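Long-range contact in beta-methylmalyl-CoA dehydratase (Chloroflexus aurantiacus, PDB 4E3E), which catalyses the reversible dehydration of beta-methylmalyl-CoA to mesaconyl-CoA in the glyoxylate assimilation cycle: residues L58-F69 with Y90-P101. Numbering follows the deposited sequence.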
loop_
_atom_site.group_PDB
_atom_site.type_symbol
_atom_site.label_atom_id
_atom_site.label_comp_id
_atom_site.label_asym_id
_atom_site.label_seq_id
_atom_site.Cartn_x
_atom_site.Cartn_y
_atom_site.Cartn_z
ATOM N N LEU A 58 26.580 5.643 -5.354
ATOM C CA LEU A 58 25.304 6.212 -5.800
ATOM C C LEU A 58 24.867 7.341 -4.871
ATOM O O LEU A 58 25.352 7.439 -3.733
ATOM C CB LEU A 58 24.207 5.123 -5.838
ATOM C CG LEU A 58 24.406 4.038 -6.906
ATOM C CD1 LEU A 58 23.299 3.004 -6.850
ATOM C CD2 LEU A 58 24.522 4.619 -8.320
ATOM N N GLU A 59 23.981 8.204 -5.326
ATOM C CA GLU A 59 23.483 9.299 -4.511
ATOM C C GLU A 59 22.702 8.826 -3.309
ATOM O O GLU A 59 22.785 9.389 -2.255
ATOM C CB GLU A 59 22.618 10.232 -5.330
ATOM C CG GLU A 59 23.280 10.814 -6.559
ATOM C CD GLU A 59 22.365 11.712 -7.359
ATOM O OE1 GLU A 59 21.413 12.255 -6.791
ATOM O OE2 GLU A 59 22.602 11.887 -8.563
ATOM N N ARG A 60 21.904 7.789 -3.513
ATOM C CA ARG A 60 21.046 7.238 -2.501
ATOM C C ARG A 60 20.532 5.971 -3.122
ATOM O O ARG A 60 20.912 5.654 -4.194
ATOM C CB ARG A 60 19.911 8.181 -2.174
ATOM C CG ARG A 60 19.199 8.722 -3.384
ATOM C CD ARG A 60 18.177 9.785 -3.057
ATOM N NE ARG A 60 17.078 9.323 -2.231
ATOM C CZ ARG A 60 16.111 10.100 -1.780
ATOM N NH1 ARG A 60 15.151 9.616 -1.038
ATOM N NH2 ARG A 60 16.117 11.377 -2.067
ATOM N N ALA A 61 19.692 5.236 -2.431
ATOM C CA ALA A 61 19.216 4.000 -2.994
ATOM C C ALA A 61 18.457 4.335 -4.249
ATOM O O ALA A 61 17.620 5.174 -4.244
ATOM C CB ALA A 61 18.324 3.288 -2.014
ATOM N N PRO A 62 18.754 3.641 -5.320
ATOM C CA PRO A 62 18.049 3.861 -6.590
ATOM C C PRO A 62 16.695 3.134 -6.612
ATOM O O PRO A 62 16.501 2.195 -5.857
ATOM C CB PRO A 62 18.980 3.205 -7.609
ATOM C CG PRO A 62 19.606 2.075 -6.834
ATOM C CD PRO A 62 19.806 2.610 -5.436
ATOM N N ILE A 63 15.792 3.581 -7.485
ATOM C CA ILE A 63 14.551 2.881 -7.781
ATOM C C ILE A 63 14.870 1.498 -8.395
ATOM O O ILE A 63 15.735 1.388 -9.253
ATOM C CB ILE A 63 13.675 3.725 -8.770
ATOM C CG1 ILE A 63 13.399 5.139 -8.235
ATOM C CG2 ILE A 63 12.354 3.025 -9.089
ATOM C CD1 ILE A 63 12.806 5.187 -6.832
ATOM N N ASP A 64 14.165 0.448 -7.964
ATOM C CA ASP A 64 14.304 -0.859 -8.551
ATOM C C ASP A 64 14.115 -0.783 -10.081
ATOM O O ASP A 64 13.130 -0.204 -10.566
ATOM C CB ASP A 64 13.226 -1.795 -7.969
ATOM C CG ASP A 64 13.484 -3.266 -8.289
ATOM O OD1 ASP A 64 13.691 -4.050 -7.334
ATOM O OD2 ASP A 64 13.470 -3.645 -9.491
ATOM N N SER A 65 15.031 -1.402 -10.829
ATOM C CA SER A 65 14.975 -1.424 -12.296
ATOM C C SER A 65 13.628 -1.916 -12.805
ATOM O O SER A 65 13.118 -1.411 -13.807
ATOM C CB SER A 65 16.076 -2.320 -12.877
ATOM O OG SER A 65 17.304 -1.626 -12.928
ATOM N N LEU A 66 13.052 -2.908 -12.134
ATOM C CA LEU A 66 11.753 -3.410 -12.579
ATOM C C LEU A 66 10.590 -2.466 -12.255
ATOM O O LEU A 66 9.599 -2.425 -12.999
ATOM C CB LEU A 66 11.485 -4.802 -12.023
ATOM C CG LEU A 66 12.407 -5.877 -12.546
ATOM C CD1 LEU A 66 11.927 -7.192 -11.949
ATOM C CD2 LEU A 66 12.354 -5.936 -14.072
ATOM N N LEU A 67 10.699 -1.717 -11.155
ATOM C CA LEU A 67 9.725 -0.650 -10.877
ATOM C C LEU A 67 9.776 0.404 -12.004
ATOM O O LEU A 67 8.722 0.812 -12.523
ATOM C CB LEU A 67 9.938 -0.016 -9.492
ATOM C CG LEU A 67 9.023 1.147 -9.057
ATOM C CD1 LEU A 67 7.531 0.816 -9.224
ATOM C CD2 LEU A 67 9.345 1.558 -7.612
ATOM N N VAL A 68 10.992 0.820 -12.381
ATOM C CA VAL A 68 11.193 1.664 -13.563
ATOM C C VAL A 68 10.542 1.038 -14.812
ATOM O O VAL A 68 9.795 1.707 -15.549
ATOM C CB VAL A 68 12.688 1.930 -13.847
ATOM C CG1 VAL A 68 12.866 2.647 -15.192
ATOM C CG2 VAL A 68 13.320 2.761 -12.726
ATOM N N PHE A 69 10.825 -0.237 -15.051
ATOM C CA PHE A 69 10.250 -0.931 -16.204
ATOM C C PHE A 69 8.711 -0.901 -16.249
ATOM O O PHE A 69 8.136 -0.508 -17.282
ATOM C CB PHE A 69 10.808 -2.345 -16.318
ATOM C CG PHE A 69 10.202 -3.148 -17.426
ATOM C CD1 PHE A 69 10.703 -3.062 -18.726
ATOM C CD2 PHE A 69 9.128 -3.980 -17.174
ATOM C CE1 PHE A 69 10.143 -3.807 -19.749
ATOM C CE2 PHE A 69 8.563 -4.729 -18.200
ATOM C CZ PHE A 69 9.068 -4.634 -19.490
ATOM N N TYR A 90 9.784 -9.260 -25.783
ATOM C CA TYR A 90 10.558 -8.044 -25.520
ATOM C C TYR A 90 11.927 -8.297 -26.136
ATOM O O TYR A 90 12.328 -9.459 -26.304
ATOM C CB TYR A 90 10.759 -7.818 -24.007
ATOM C CG TYR A 90 9.509 -7.865 -23.157
ATOM C CD1 TYR A 90 9.028 -9.075 -22.669
ATOM C CD2 TYR A 90 8.828 -6.697 -22.818
ATOM C CE1 TYR A 90 7.890 -9.134 -21.882
ATOM C CE2 TYR A 90 7.682 -6.739 -22.021
ATOM C CZ TYR A 90 7.223 -7.959 -21.556
ATOM O OH TYR A 90 6.090 -8.018 -20.773
ATOM N N ALA A 91 12.639 -7.224 -26.481
ATOM C CA ALA A 91 14.023 -7.338 -26.933
ATOM C C ALA A 91 14.721 -6.019 -26.708
ATOM O O ALA A 91 14.068 -4.970 -26.636
ATOM C CB ALA A 91 14.092 -7.722 -28.411
ATOM N N GLY A 92 16.044 -6.084 -26.567
ATOM C CA GLY A 92 16.876 -4.884 -26.506
ATOM C C GLY A 92 16.464 -3.940 -25.397
ATOM O O GLY A 92 16.461 -2.718 -25.580
ATOM N N GLY A 93 16.106 -4.505 -24.246
ATOM C CA GLY A 93 15.733 -3.702 -23.081
ATOM C C GLY A 93 16.968 -3.232 -22.351
ATOM O O GLY A 93 17.522 -3.979 -21.547
ATOM N N ARG A 94 17.410 -2.005 -22.639
ATOM C CA ARG A 94 18.647 -1.456 -22.073
ATOM C C ARG A 94 18.321 -0.414 -20.996
ATOM O O ARG A 94 17.665 0.589 -21.294
ATOM C CB ARG A 94 19.484 -0.801 -23.183
ATOM C CG ARG A 94 20.807 -0.199 -22.706
ATOM C CD ARG A 94 21.483 0.580 -23.820
ATOM N NE ARG A 94 20.688 1.738 -24.224
ATOM C CZ ARG A 94 20.771 2.942 -23.666
ATOM N NH1 ARG A 94 21.620 3.159 -22.667
ATOM N NH2 ARG A 94 20.007 3.932 -24.114
ATOM N N PHE A 95 18.768 -0.652 -19.755
ATOM C CA PHE A 95 18.632 0.356 -18.692
ATOM C C PHE A 95 19.721 1.407 -18.860
ATOM O O PHE A 95 20.854 1.071 -19.167
ATOM C CB PHE A 95 18.631 -0.298 -17.294
ATOM C CG PHE A 95 17.352 -1.068 -17.013
ATOM C CD1 PHE A 95 16.235 -0.424 -16.460
ATOM C CD2 PHE A 95 17.242 -2.413 -17.352
ATOM C CE1 PHE A 95 15.040 -1.125 -16.243
ATOM C CE2 PHE A 95 16.057 -3.117 -17.124
ATOM C CZ PHE A 95 14.952 -2.474 -16.577
ATOM N N GLY A 96 19.364 2.679 -18.712
ATOM C CA GLY A 96 20.280 3.783 -19.003
ATOM C C GLY A 96 20.656 4.485 -17.707
ATOM O O GLY A 96 21.225 3.871 -16.815
ATOM N N ALA A 97 20.332 5.770 -17.584
ATOM C CA ALA A 97 20.619 6.502 -16.350
ATOM C C ALA A 97 19.857 5.922 -15.156
ATOM O O ALA A 97 18.715 5.446 -15.284
ATOM C CB ALA A 97 20.313 7.986 -16.515
ATOM N N VAL A 98 20.517 5.935 -14.003
ATOM C CA VAL A 98 19.894 5.552 -12.732
ATOM C C VAL A 98 18.697 6.463 -12.432
ATOM O O VAL A 98 18.729 7.676 -12.703
ATOM C CB VAL A 98 20.922 5.650 -11.579
ATOM C CG1 VAL A 98 20.305 5.299 -10.237
ATOM C CG2 VAL A 98 22.094 4.735 -11.858
ATOM N N VAL A 99 17.650 5.867 -11.879
ATOM C CA VAL A 99 16.452 6.587 -11.436
ATOM C C VAL A 99 16.453 6.660 -9.904
ATOM O O VAL A 99 16.656 5.641 -9.234
ATOM C CB VAL A 99 15.180 5.851 -11.929
ATOM C CG1 VAL A 99 13.920 6.616 -11.540
ATOM C CG2 VAL A 99 15.229 5.692 -13.452
ATOM N N TYR A 100 16.247 7.858 -9.360
ATOM C CA TYR A 100 16.177 8.091 -7.925
ATOM C C TYR A 100 14.788 8.620 -7.539
ATOM O O TYR A 100 14.095 9.199 -8.393
ATOM C CB TYR A 100 17.229 9.135 -7.528
ATOM C CG TYR A 100 18.671 8.680 -7.675
ATOM C CD1 TYR A 100 19.202 7.685 -6.845
ATOM C CD2 TYR A 100 19.515 9.264 -8.625
ATOM C CE1 TYR A 100 20.522 7.277 -6.965
ATOM C CE2 TYR A 100 20.844 8.867 -8.753
ATOM C CZ TYR A 100 21.342 7.873 -7.920
ATOM O OH TYR A 100 22.645 7.459 -8.035
ATOM N N PRO A 101 14.373 8.447 -6.257
ATOM C CA PRO A 101 13.155 9.130 -5.785
ATOM C C PRO A 101 13.207 10.606 -6.137
ATOM O O PRO A 101 14.263 11.241 -5.952
ATOM C CB PRO A 101 13.234 8.972 -4.251
ATOM C CG PRO A 101 14.024 7.699 -4.045
ATOM C CD PRO A 101 15.015 7.643 -5.184
HETATM O O HOH W 1 17.335 2.857 -11.277
#
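I63 N donates to V99 O (2.8 Å), the backbone hydrogen bond that joins the two loops directly, and a water accepting from V99 N and donating to I63 O bridges the same pair of residues. From here the two segments lead on into helix 65-69 and back to strand 90-95, whose axes approach to 10.7 Å at 120°. At the loop end, the Y100 ring lies between E59 CB over one face and V98 CG1 near the rim of the opposite one, while R60 O and A61 O face its edge. Its hydroxyl accepts a nearly straight bond from E59 N (3.1 Å, 165°), and L58 CD2 packs against the same oxygen. With a phenylalanine in its place, E59 N would probably lose this acceptor and the 58-60 loop its polar tie to the second loop. R60 spreads one guanidinium face over P101, NH1 lying 3.7 Å from P101 CG, and extends to a salt bridge with E30. I63 CG1 packs on V99 CG1 and CD1 on P101, while V68 CG2 meets V99 CG2 tip to tip at 3.6 Å. At the helix start, S65 CB sits over the F95 ring, 4.0 Å from its centroid, in a CH-pi contact; S65 OG bonds to I271 O. D64 caps this end, accepting from L66 N. One turn on, chi1 of 176° sets F69 CG anti to its own N, and the ring presents its edge to the face of Y90 in an offset edge-to-face pair. P62-S65 and G96-V98 belong to the substrate site inferred by similarity, so the contact joins two of its parts. In this hotdog fold, helix 65-80 packs on the antiparallel sheet, where F69 and F95 touch both neighbours of strand 84-95, 138-149 and 270-278, while I63 reaches V33 of helix 30-40.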